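Local coordinates for hypothetical multiheme protein (Ignicoccus hospitalis KIN4/I, PDB 4QO5) that probably transfers electrons as a membrane-associated cytochrome c whose eight c-type hemes are likely to form a relay for electron transport, at residues 290-295 / 300-305; 450-453 / 458-461; 477-482 / 489-494. All coordinates share one frame; numbering follows the deposited sequence.

Contact 1 of 3, residues 290-295 / 300-305; sequences SLLVNP and VIAERT. With HEC (heme c), chain F.
Leu291 and Arg304 meet across the contact and grip one propionate oxygen of a heme c between them. Leu291 N donates to heme O1D at 3.0 Å, and Arg304 NE reaches the same oxygen at 2.8 Å. The second oxygen, O2D, takes the hydroxyl of Ser290, with OG 2.8 Å away. The carboxylate carbon CGD lies in the guanidinium plane, at its edge. One face of that group is covered by Leu291 CB near the rim. Over the centre of the opposite face sits heme CBA, of the other propionate. Arg304 gets there by an extended start, CG anti to the backbone N, and a bend at chi3 (-66°). The cluster would probably stabilise negative charge on this propionate; the heme is also hydrogen-bonded to Arg230 NE.

The backbone behind it is a beta hairpin with a classic bulge. Leu292 O accepts two bonds from the same face of its plane, from Ile301 N at 2.7 Å and Ala302 N at 3.2 Å. Leu292 N returns a nearly straight bond to Ala302 O (2.9 Å, 170°). The side chains of Leu291 and Val300 cross at about a right angle, with CD1 and CG1 4.1 Å apart. On the bulge side, Ile301 CB packs on Leu292 CB.

Further out, Arg311 NH2 ties Ser290 O to Glu303 O. Leu291 and Val293 share backbone bonds with Trp273. Leu292 and Ala302 both rest on Ile406, while Asn294 ND2 bonds Ser29 O of the second subunit, so the hairpin rests on helix 393-407 and, near its turn, on the second subunit.

Contact 2 of 3, residues 450-453 / 458-461; sequences AHVD and VTLF. With CA (calcium ion), chain J.
The imidazole of His451 and the side chain of Thr459 slant past each other beside a calcium ion. His451 CE1 lies 3.9 Å from the methyl CG2 of Thr459, and the approach is oblique to the ring. The ring edge is turned to a water: ND1 is 2.9 Å from it, and the water sits in the ring plane. This water is itself a calcium ligand, so the imidazole probably helps to position it from the second shell.

Thr459 places its two branches on separate tasks. OG1 stands between the backbone N and the carbonyl carbon (chi1 65°), and there it accepts Asp453 N at 2.9 Å. The bond is bent, 142° at the hydrogen. The same hydroxyl is hydrogen-bonded to Lys456 O, so it links Asp453 N with Lys456 O in the turn between the segments. CG2 is left to face the histidine.

The motif is a calcium-binding loop in the connection between helix 413-447 and helix 464-485. Calcium is bound by His451 O and by Thr459 O, each at 2.3 Å. These two carbonyl oxygens are only 3.1 Å apart, a closeness that the shared cation explains. Asp462, Glu463 and Glu466 add carboxylate oxygens, and their negative charge would help to balance the ion.

On the other side of Thr459, Val452 and Leu460 meet through methyl groups. Val452 CG2 is anti to its backbone N (chi1 of CG1 71°) and touches Leu460 CD2 at 3.7 Å. Both side chains lie against Trp445 of helix 413-447. Beyond Leu460, whose CB covers a face of the Phe461 ring, that ring packs on helix 137-147.

Contact 3 of 3, residues 477-482 / 489-494; sequences SNSIRY and QDWTTF. With HEC (heme c), chain E.
Ser479 holds OG anti to its carbonyl carbon (chi1 -72°), and Trp491 swings its indole out at chi1 -102°. These torsions set the hydroxyl at the edge of the indole. Ser479 OG lies in the indole plane, 3.8 Å from Trp491 CD1. The motif is a helix packed on a compact, turned loop: helix 464-485 lies against the segment that leads to helix 498-520. No hydrogen bond crosses between 477-482 and 489-494. Ser479 CB touches Trp491 O at 3.5 Å, and the methyl CG2 of Thr492 packs near Ile480 O. The polar ends look elsewhere, Ser479 OG to Phe475 O and Trp491 NE1 to Asp241.

The loop is braced from within. Gln489 O accepts Thr493 OG1 at 3.0 Å and Thr492 N from the opposite face of its plane. Asp490 OD1 takes Phe494 N at 3.3 Å, from above the carboxylate plane. Asp490 CG also lies 3.8 Å from heme CBC. With an alanine in place of Asp490, the Phe494 N-H is likely to lose its acceptor and the heme CBC part of its cover, letting the turn move.

This heme is also hydrogen-bonded by Tyr482, His331 and Arg315 of the second subunit, so the loop packs on a heme held at the subunit interface. Thr492 OG1 bonds Thr165 O of that subunit. Thr493 OG1 sits 3.3 Å from heme CMC. A water is bound to the heme iron on the side where the ring of Phe494 lies. That ring approaches obliquely, and Phe494 CZ comes 3.3 Å from heme C3B.

In the fold
Contacts 1 and 3 are buried, and contact 2 is at the surface. They follow one another along the chain without touching. Helix 464-485 joins contacts 2 and 3: it begins just after the calcium loop, and its later turns carry residues 477-482. Their centres are about 28 Å apart. Contacts 1 and 2 lie on opposite sides of the chain's centre, about 48 Å between centres. The chemistry follows the place. Contact 1 pairs strand bonds with a heme propionate. Contact 2 relies on carbonyl oxygens and a cation. Contact 3 has no hydrogen bond between its segments and meets its heme mainly through carbon. Contacts 1 and 3 both reach the second subunit.

Contact 1 of 3, residues 290-295 / 300-305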
loop_
_atom_site.group_PDB
_atom_site.type_symbol
_atom_site.label_atom_id
_atom_site.label_comp_id
_atom_site.label_asym_id
_atom_site.label_seq_id
_atom_site.Cartn_x
_atom_site.Cartn_y
_atom_site.Cartn_z
ATOM N N SER A 290 -15.692 19.631 -3.842
ATOM C CA SER A 290 -15.795 20.238 -5.179
ATOM C C SER A 290 -17.116 20.949 -5.477
ATOM O O SER A 290 -18.163 20.548 -4.993
ATOM C CB SER A 290 -15.598 19.161 -6.242
ATOM O OG SER A 290 -14.271 18.665 -6.207
ATOM N N LEU A 291 -17.051 21.973 -6.322
ATOM C CA LEU A 291 -18.237 22.479 -7.003
ATOM C C LEU A 291 -18.637 21.446 -8.056
ATOM O O LEU A 291 -17.832 21.081 -8.912
ATOM C CB LEU A 291 -17.924 23.802 -7.690
ATOM C CG LEU A 291 -18.935 24.340 -8.705
ATOM C CD1 LEU A 291 -20.319 24.590 -8.060
ATOM C CD2 LEU A 291 -18.395 25.632 -9.328
ATOM N N LEU A 292 -19.866 20.956 -7.974
ATOM C CA LEU A 292 -20.374 19.972 -8.934
ATOM C C LEU A 292 -21.607 20.535 -9.628
ATOM O O LEU A 292 -22.527 21.027 -8.970
ATOM C CB LEU A 292 -20.734 18.666 -8.228
ATOM C CG LEU A 292 -19.608 17.891 -7.527
ATOM C CD1 LEU A 292 -20.182 16.585 -6.968
ATOM C CD2 LEU A 292 -18.354 17.616 -8.417
ATOM N N VAL A 293 -21.610 20.490 -10.958
ATOM C CA VAL A 293 -22.702 21.055 -11.747
ATOM C C VAL A 293 -23.234 20.020 -12.742
ATOM O O VAL A 293 -22.452 19.304 -13.392
ATOM C CB VAL A 293 -22.239 22.327 -12.505
ATOM C CG1 VAL A 293 -23.373 22.924 -13.323
ATOM C CG2 VAL A 293 -21.731 23.372 -11.522
ATOM N N ASN A 294 -24.559 19.927 -12.860
ATOM C CA ASN A 294 -25.153 18.996 -13.816
ATOM C C ASN A 294 -24.855 19.443 -15.253
ATOM O O ASN A 294 -25.139 20.581 -15.620
ATOM C CB ASN A 294 -26.658 18.889 -13.581
ATOM C CG ASN A 294 -27.305 17.820 -14.435
ATOM O OD1 ASN A 294 -27.365 17.937 -15.660
ATOM N ND2 ASN A 294 -27.809 16.778 -13.789
ATOM N N PRO A 295 -24.270 18.543 -16.069
ATOM C CA PRO A 295 -23.789 18.929 -17.405
ATOM C C PRO A 295 -24.890 19.267 -18.388
ATOM O O PRO A 295 -24.642 19.957 -19.383
ATOM C CB PRO A 295 -23.024 17.681 -17.881
ATOM C CG PRO A 295 -23.550 16.560 -17.049
ATOM C CD PRO A 295 -23.864 17.175 -15.711
ATOM N N VAL A 300 -26.659 23.332 -9.911
ATOM C CA VAL A 300 -25.572 23.067 -8.978
ATOM C C VAL A 300 -25.931 21.862 -8.119
ATOM O O VAL A 300 -26.929 21.869 -7.406
ATOM C CB VAL A 300 -25.270 24.288 -8.088
ATOM C CG1 VAL A 300 -24.223 23.937 -7.025
ATOM C CG2 VAL A 300 -24.782 25.439 -8.941
ATOM N N ILE A 301 -25.128 20.812 -8.216
ATOM C CA ILE A 301 -25.321 19.606 -7.425
ATOM C C ILE A 301 -24.729 19.774 -6.032
ATOM O O ILE A 301 -25.293 19.319 -5.032
ATOM C CB ILE A 301 -24.666 18.401 -8.136
ATOM C CG1 ILE A 301 -25.409 18.092 -9.441
ATOM C CG2 ILE A 301 -24.607 17.171 -7.214
ATOM C CD1 ILE A 301 -24.632 17.121 -10.357
ATOM N N ALA A 302 -23.579 20.435 -5.962
ATOM C CA ALA A 302 -22.948 20.702 -4.681
ATOM C C ALA A 302 -22.133 21.971 -4.830
ATOM O O ALA A 302 -21.401 22.119 -5.807
ATOM C CB ALA A 302 -22.032 19.541 -4.278
ATOM N N GLU A 303 -22.277 22.887 -3.878
ATOM C CA GLU A 303 -21.436 24.081 -3.840
ATOM C C GLU A 303 -20.044 23.745 -3.310
ATOM O O GLU A 303 -19.887 22.947 -2.376
ATOM C CB GLU A 303 -22.089 25.166 -2.968
ATOM C CG GLU A 303 -23.419 25.664 -3.504
ATOM C CD GLU A 303 -23.278 26.624 -4.689
ATOM O OE1 GLU A 303 -22.144 27.065 -4.991
ATOM O OE2 GLU A 303 -24.314 26.950 -5.314
ATOM N N ARG A 304 -19.024 24.357 -3.898
ATOM C CA ARG A 304 -17.664 24.154 -3.412
ATOM C C ARG A 304 -17.555 24.560 -1.947
ATOM O O ARG A 304 -18.183 25.551 -1.504
ATOM C CB ARG A 304 -16.676 24.967 -4.232
ATOM C CG ARG A 304 -15.209 24.596 -3.969
ATOM C CD ARG A 304 -14.290 25.540 -4.695
ATOM N NE ARG A 304 -14.407 25.420 -6.145
ATOM C CZ ARG A 304 -14.859 26.376 -6.949
ATOM N NH1 ARG A 304 -15.299 27.531 -6.449
ATOM N NH2 ARG A 304 -14.889 26.160 -8.260
ATOM N N THR A 305 -16.785 23.794 -1.181
ATOM C CA THR A 305 -16.465 24.222 0.180
ATOM C C THR A 305 -15.001 23.994 0.557
ATOM O O THR A 305 -14.438 22.940 0.261
ATOM C CB THR A 305 -17.362 23.533 1.230
ATOM O OG1 THR A 305 -17.085 24.078 2.525
ATOM C CG2 THR A 305 -17.130 22.027 1.260
HETATM FE FE HEC F . -8.052 24.970 -2.134
HETATM C CHA HEC F . -9.491 24.662 -5.268
HETATM C CHB HEC F . -7.487 28.281 -2.653
HETATM C CHC HEC F . -6.675 25.259 1.038
HETATM C CHD HEC F . -8.622 21.671 -1.551
HETATM N NA HEC F . -8.397 26.155 -3.667
HETATM C C1A HEC F . -9.054 25.900 -4.850
HETATM C C2A HEC F . -9.168 27.117 -5.606
HETATM C C3A HEC F . -8.635 28.094 -4.875
HETATM C C4A HEC F . -8.142 27.538 -3.629
HETATM C CMA HEC F . -8.541 29.571 -5.279
HETATM C CAA HEC F . -9.811 27.260 -7.001
HETATM C CBA HEC F . -11.336 27.121 -6.886
HETATM C CGA HEC F . -11.886 28.325 -6.162
HETATM O O1A HEC F . -11.930 29.424 -6.771
HETATM O O2A HEC F . -12.279 28.185 -4.980
HETATM N NB HEC F . -7.218 26.451 -1.091
HETATM C C1B HEC F . -7.164 27.786 -1.412
HETATM C C2B HEC F . -6.690 28.513 -0.248
HETATM C C3B HEC F . -6.561 27.603 0.742
HETATM C C4B HEC F . -6.831 26.329 0.221
HETATM C CMB HEC F . -6.598 30.059 -0.193
HETATM C CAB HEC F . -6.260 27.529 2.255
HETATM C CBB HEC F . -7.006 28.677 3.024
HETATM N NC HEC F . -7.726 23.822 -0.569
HETATM C C1C HEC F . -7.097 24.016 0.633
HETATM C C2C HEC F . -6.732 22.755 1.233
HETATM C C3C HEC F . -7.543 21.892 0.600
HETATM C C4C HEC F . -7.990 22.457 -0.618
HETATM C CMC HEC F . -6.331 22.691 2.728
HETATM C CAC HEC F . -7.909 20.420 0.779
HETATM C CBC HEC F . -8.220 19.987 2.242
HETATM N ND HEC F . -8.893 23.413 -3.226
HETATM C C1D HEC F . -9.058 22.123 -2.761
HETATM C C2D HEC F . -9.768 21.349 -3.731
HETATM C C3D HEC F . -10.010 22.283 -4.904
HETATM C C4D HEC F . -9.462 23.553 -4.480
HETATM C CMD HEC F . -10.156 19.858 -3.628
HETATM C CAD HEC F . -10.778 21.994 -6.203
HETATM C CBD HEC F . -12.205 22.446 -5.850
HETATM C CGD HEC F . -13.250 21.979 -6.823
HETATM O O1D HEC F . -14.260 22.713 -7.006
HETATM O O2D HEC F . -13.100 20.878 -7.408
#

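Contact 2 of 3, residues 450-453 / 458-461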
loop_
_atom_site.group_PDB
_atom_site.type_symbol
_atom_site.label_atom_id
_atom_site.label_comp_id
_atom_site.label_asym_id
_atom_site.label_seq_id
_atom_site.Cartn_x
_atom_site.Cartn_y
_atom_site.Cartn_z
ATOM N N ALA A 450 -2.463 -2.268 35.040
ATOM C CA ALA A 450 -2.051 -0.970 34.522
ATOM C C ALA A 450 -2.325 0.114 35.551
ATOM O O ALA A 450 -3.183 -0.054 36.417
ATOM C CB ALA A 450 -2.773 -0.659 33.220
ATOM N N HIS A 451 -1.602 1.224 35.436
ATOM C CA HIS A 451 -1.683 2.339 36.382
ATOM C C HIS A 451 -2.361 3.543 35.740
ATOM O O HIS A 451 -2.167 3.820 34.560
ATOM C CB HIS A 451 -0.273 2.733 36.853
ATOM C CG HIS A 451 -0.190 4.103 37.464
ATOM N ND1 HIS A 451 0.283 5.202 36.775
ATOM C CD2 HIS A 451 -0.514 4.549 38.703
ATOM C CE1 HIS A 451 0.243 6.264 37.560
ATOM N NE2 HIS A 451 -0.239 5.897 38.734
ATOM N N VAL A 452 -3.153 4.270 36.514
ATOM C CA VAL A 452 -3.808 5.456 35.984
ATOM C C VAL A 452 -3.857 6.558 37.045
ATOM O O VAL A 452 -3.965 6.279 38.240
ATOM C CB VAL A 452 -5.223 5.128 35.441
ATOM C CG1 VAL A 452 -6.188 4.822 36.581
ATOM C CG2 VAL A 452 -5.743 6.264 34.574
ATOM N N ASP A 453 -3.749 7.805 36.593
ATOM C CA ASP A 453 -3.779 8.984 37.463
ATOM C C ASP A 453 -4.309 10.145 36.621
ATOM O O ASP A 453 -3.592 10.667 35.772
ATOM C CB ASP A 453 -2.365 9.277 37.987
ATOM C CG ASP A 453 -2.261 10.602 38.743
ATOM O OD1 ASP A 453 -3.302 11.182 39.117
ATOM O OD2 ASP A 453 -1.119 11.057 38.978
ATOM N N VAL A 458 -1.126 11.555 30.724
ATOM C CA VAL A 458 -0.252 10.690 29.937
ATOM C C VAL A 458 -0.367 9.240 30.426
ATOM O O VAL A 458 -0.145 8.302 29.666
ATOM C CB VAL A 458 1.222 11.180 29.962
ATOM C CG1 VAL A 458 1.812 11.018 31.355
ATOM C CG2 VAL A 458 2.060 10.428 28.928
ATOM N N THR A 459 -0.745 9.067 31.695
ATOM C CA THR A 459 -0.874 7.742 32.301
ATOM C C THR A 459 -2.066 6.950 31.774
ATOM O O THR A 459 -2.234 5.773 32.108
ATOM C CB THR A 459 -1.005 7.832 33.838
ATOM O OG1 THR A 459 -2.238 8.492 34.182
ATOM C CG2 THR A 459 0.165 8.590 34.423
ATOM N N LEU A 460 -2.903 7.597 30.968
ATOM C CA LEU A 460 -4.021 6.917 30.325
ATOM C C LEU A 460 -3.548 6.058 29.165
ATOM O O LEU A 460 -4.239 5.122 28.775
ATOM C CB LEU A 460 -5.030 7.930 29.786
ATOM C CG LEU A 460 -5.781 8.756 30.825
ATOM C CD1 LEU A 460 -6.419 9.971 30.163
ATOM C CD2 LEU A 460 -6.841 7.870 31.481
ATOM N N PHE A 461 -2.367 6.380 28.627
ATOM C CA PHE A 461 -1.965 5.893 27.316
ATOM C C PHE A 461 -0.546 5.334 27.288
ATOM O O PHE A 461 -0.014 5.082 26.207
ATOM C CB PHE A 461 -2.005 7.030 26.282
ATOM C CG PHE A 461 -3.303 7.784 26.239
ATOM C CD1 PHE A 461 -4.476 7.154 25.847
ATOM C CD2 PHE A 461 -3.339 9.134 26.550
ATOM C CE1 PHE A 461 -5.664 7.853 25.800
ATOM C CE2 PHE A 461 -4.515 9.835 26.506
ATOM C CZ PHE A 461 -5.683 9.198 26.124
HETATM CA CA CA J . -0.997 3.894 32.546
HETATM O O HOH W 1 0.671 4.885 33.917
#

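Contact 3 of 3, residues 477-482 / 489-494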
loop_
_atom_site.group_PDB
_atom_site.type_symbol
_atom_site.label_atom_id
_atom_site.label_comp_id
_atom_site.label_asym_id
_atom_site.label_seq_id
_atom_site.Cartn_x
_atom_site.Cartn_y
_atom_site.Cartn_z
ATOM N N SER A 477 -11.996 0.528 14.961
ATOM C CA SER A 477 -13.360 1.055 14.826
ATOM C C SER A 477 -13.356 2.106 13.733
ATOM O O SER A 477 -14.254 2.137 12.900
ATOM C CB SER A 477 -13.888 1.639 16.136
ATOM O OG SER A 477 -14.031 0.637 17.126
ATOM N N ASN A 478 -12.331 2.959 13.726
ATOM C CA ASN A 478 -12.214 3.958 12.670
ATOM C C ASN A 478 -12.178 3.336 11.278
ATOM O O ASN A 478 -12.867 3.786 10.369
ATOM C CB ASN A 478 -10.961 4.809 12.863
ATOM C CG ASN A 478 -11.133 5.863 13.946
ATOM O OD1 ASN A 478 -12.218 6.026 14.521
ATOM N ND2 ASN A 478 -10.056 6.580 14.234
ATOM N N SER A 479 -11.350 2.314 11.106
ATOM C CA SER A 479 -11.222 1.684 9.799
ATOM C C SER A 479 -12.542 1.068 9.350
ATOM O O SER A 479 -12.916 1.157 8.176
ATOM C CB SER A 479 -10.119 0.628 9.805
ATOM O OG SER A 479 -8.844 1.247 9.861
ATOM N N ILE A 480 -13.251 0.453 10.287
ATOM C CA ILE A 480 -14.533 -0.175 9.953
ATOM C C ILE A 480 -15.544 0.860 9.473
ATOM O O ILE A 480 -16.250 0.656 8.479
ATOM C CB ILE A 480 -15.102 -0.947 11.162
ATOM C CG1 ILE A 480 -14.240 -2.180 11.436
ATOM C CG2 ILE A 480 -16.564 -1.384 10.902
ATOM C CD1 ILE A 480 -14.441 -2.768 12.824
ATOM N N ARG A 481 -15.602 1.986 10.181
ATOM C CA ARG A 481 -16.506 3.062 9.821
ATOM C C ARG A 481 -16.092 3.698 8.493
ATOM O O ARG A 481 -16.931 3.923 7.632
ATOM C CB ARG A 481 -16.558 4.105 10.941
ATOM C CG ARG A 481 -17.206 3.563 12.216
ATOM C CD ARG A 481 -17.361 4.661 13.271
ATOM N NE ARG A 481 -16.097 5.038 13.901
ATOM C CZ ARG A 481 -15.765 4.721 15.151
ATOM N NH1 ARG A 481 -16.586 4.000 15.897
ATOM N NH2 ARG A 481 -14.604 5.116 15.655
ATOM N N TYR A 482 -14.794 3.949 8.318
ATOM C CA TYR A 482 -14.302 4.510 7.060
ATOM C C TYR A 482 -14.624 3.600 5.870
ATOM O O TYR A 482 -15.027 4.074 4.792
ATOM C CB TYR A 482 -12.774 4.662 7.114
ATOM C CG TYR A 482 -12.256 5.973 7.668
ATOM C CD1 TYR A 482 -12.788 6.542 8.818
ATOM C CD2 TYR A 482 -11.206 6.624 7.044
ATOM C CE1 TYR A 482 -12.270 7.747 9.327
ATOM C CE2 TYR A 482 -10.688 7.816 7.543
ATOM C CZ TYR A 482 -11.225 8.372 8.672
ATOM O OH TYR A 482 -10.689 9.560 9.146
ATOM N N GLN A 489 -13.262 -2.906 1.585
ATOM C CA GLN A 489 -13.506 -4.318 1.792
ATOM C C GLN A 489 -12.541 -4.842 2.856
ATOM O O GLN A 489 -12.952 -5.182 3.964
ATOM C CB GLN A 489 -13.352 -5.090 0.475
ATOM C CG GLN A 489 -14.466 -4.813 -0.549
ATOM C CD GLN A 489 -14.154 -3.642 -1.473
ATOM O OE1 GLN A 489 -13.014 -3.176 -1.556
ATOM N NE2 GLN A 489 -15.171 -3.162 -2.174
ATOM N N ASP A 490 -11.249 -4.881 2.547
ATOM C CA ASP A 490 -10.323 -5.454 3.524
ATOM C C ASP A 490 -10.040 -4.539 4.712
ATOM O O ASP A 490 -9.714 -5.025 5.793
ATOM C CB ASP A 490 -9.046 -6.005 2.876
ATOM C CG ASP A 490 -8.614 -7.339 3.490
ATOM O OD1 ASP A 490 -9.361 -7.902 4.332
ATOM O OD2 ASP A 490 -7.551 -7.855 3.095
ATOM N N TRP A 491 -10.214 -3.226 4.547
ATOM C CA TRP A 491 -10.051 -2.328 5.691
ATOM C C TRP A 491 -11.159 -2.522 6.729
ATOM O O TRP A 491 -11.004 -2.159 7.887
ATOM C CB TRP A 491 -9.895 -0.850 5.267
ATOM C CG TRP A 491 -8.465 -0.455 5.343
ATOM C CD1 TRP A 491 -7.835 0.126 6.396
ATOM C CD2 TRP A 491 -7.459 -0.722 4.367
ATOM N NE1 TRP A 491 -6.492 0.268 6.124
ATOM C CE2 TRP A 491 -6.240 -0.235 4.875
ATOM C CE3 TRP A 491 -7.476 -1.307 3.096
ATOM C CZ2 TRP A 491 -5.041 -0.327 4.167
ATOM C CZ3 TRP A 491 -6.295 -1.389 2.389
ATOM C CH2 TRP A 491 -5.093 -0.905 2.922
ATOM N N THR A 492 -12.279 -3.109 6.315
ATOM C CA THR A 492 -13.335 -3.422 7.269
ATOM C C THR A 492 -13.173 -4.829 7.843
ATOM O O THR A 492 -13.957 -5.246 8.697
ATOM C CB THR A 492 -14.739 -3.358 6.621
ATOM O OG1 THR A 492 -14.816 -4.328 5.568
ATOM C CG2 THR A 492 -15.004 -1.984 6.045
ATOM N N THR A 493 -12.168 -5.566 7.370
ATOM C CA THR A 493 -12.046 -6.973 7.721
ATOM C C THR A 493 -10.679 -7.343 8.343
ATOM O O THR A 493 -10.447 -7.085 9.521
ATOM C CB THR A 493 -12.361 -7.857 6.490
ATOM O OG1 THR A 493 -13.577 -7.392 5.873
ATOM C CG2 THR A 493 -12.528 -9.312 6.892
ATOM N N PHE A 494 -9.785 -7.951 7.568
ATOM C CA PHE A 494 -8.573 -8.531 8.144
ATOM C C PHE A 494 -7.436 -7.537 8.314
ATOM O O PHE A 494 -6.640 -7.652 9.244
ATOM C CB PHE A 494 -8.071 -9.699 7.296
ATOM C CG PHE A 494 -8.984 -10.888 7.292
ATOM C CD1 PHE A 494 -9.240 -11.597 8.463
ATOM C CD2 PHE A 494 -9.535 -11.331 6.108
ATOM C CE1 PHE A 494 -10.066 -12.720 8.440
ATOM C CE2 PHE A 494 -10.357 -12.431 6.081
ATOM C CZ PHE A 494 -10.619 -13.132 7.251
HETATM FE FE HEC E . -12.503 -14.595 2.189
HETATM C CHA HEC E . -11.523 -17.316 0.254
HETATM C CHB HEC E . -13.138 -16.753 4.767
HETATM C CHC HEC E . -13.293 -11.942 4.235
HETATM C CHD HEC E . -11.343 -12.448 -0.171
HETATM N NA HEC E . -12.302 -16.631 2.452
HETATM C C1A HEC E . -12.000 -17.586 1.510
HETATM C C2A HEC E . -12.273 -18.892 2.078
HETATM C C3A HEC E . -12.708 -18.702 3.323
HETATM C C4A HEC E . -12.728 -17.291 3.581
HETATM C CMA HEC E . -13.122 -19.746 4.380
HETATM C CAA HEC E . -12.114 -20.254 1.364
HETATM C CBA HEC E . -13.536 -20.641 0.943
HETATM C CGA HEC E . -13.585 -21.909 0.121
HETATM O O1A HEC E . -14.133 -22.930 0.613
HETATM O O2A HEC E . -13.079 -21.896 -1.025
HETATM N NB HEC E . -13.112 -14.413 4.078
HETATM C C1B HEC E . -13.284 -15.412 5.005
HETATM C C2B HEC E . -13.750 -14.849 6.245
HETATM C C3B HEC E . -13.714 -13.518 6.105
HETATM C C4B HEC E . -13.383 -13.223 4.731
HETATM C CMB HEC E . -13.974 -15.689 7.527
HETATM C CAB HEC E . -13.988 -12.356 7.088
HETATM C CBB HEC E . -13.888 -12.592 8.610
HETATM N NC HEC E . -12.320 -12.608 2.127
HETATM C C1C HEC E . -12.793 -11.651 2.996
HETATM C C2C HEC E . -12.817 -10.370 2.318
HETATM C C3C HEC E . -12.115 -10.578 1.194
HETATM C C4C HEC E . -11.899 -11.962 0.994
HETATM C CMC HEC E . -13.115 -9.048 3.073
HETATM C CAC HEC E . -11.612 -9.721 0.045
HETATM C CBC HEC E . -10.792 -8.517 0.599
HETATM N ND HEC E . -11.590 -14.840 0.333
HETATM C C1D HEC E . -11.171 -13.786 -0.460
HETATM C C2D HEC E . -10.498 -14.309 -1.618
HETATM C C3D HEC E . -10.536 -15.824 -1.482
HETATM C C4D HEC E . -11.233 -16.066 -0.245
HETATM C CMD HEC E . -9.869 -13.499 -2.755
HETATM C CAD HEC E . -9.924 -16.877 -2.436
HETATM C CBD HEC E . -8.420 -16.879 -2.182
HETATM C CGD HEC E . -7.744 -18.019 -2.893
HETATM O O1D HEC E . -6.499 -17.950 -3.053
HETATM O O2D HEC E . -8.427 -18.984 -3.301
HETATM O O HOH W 2 -10.139 -14.383 3.029
#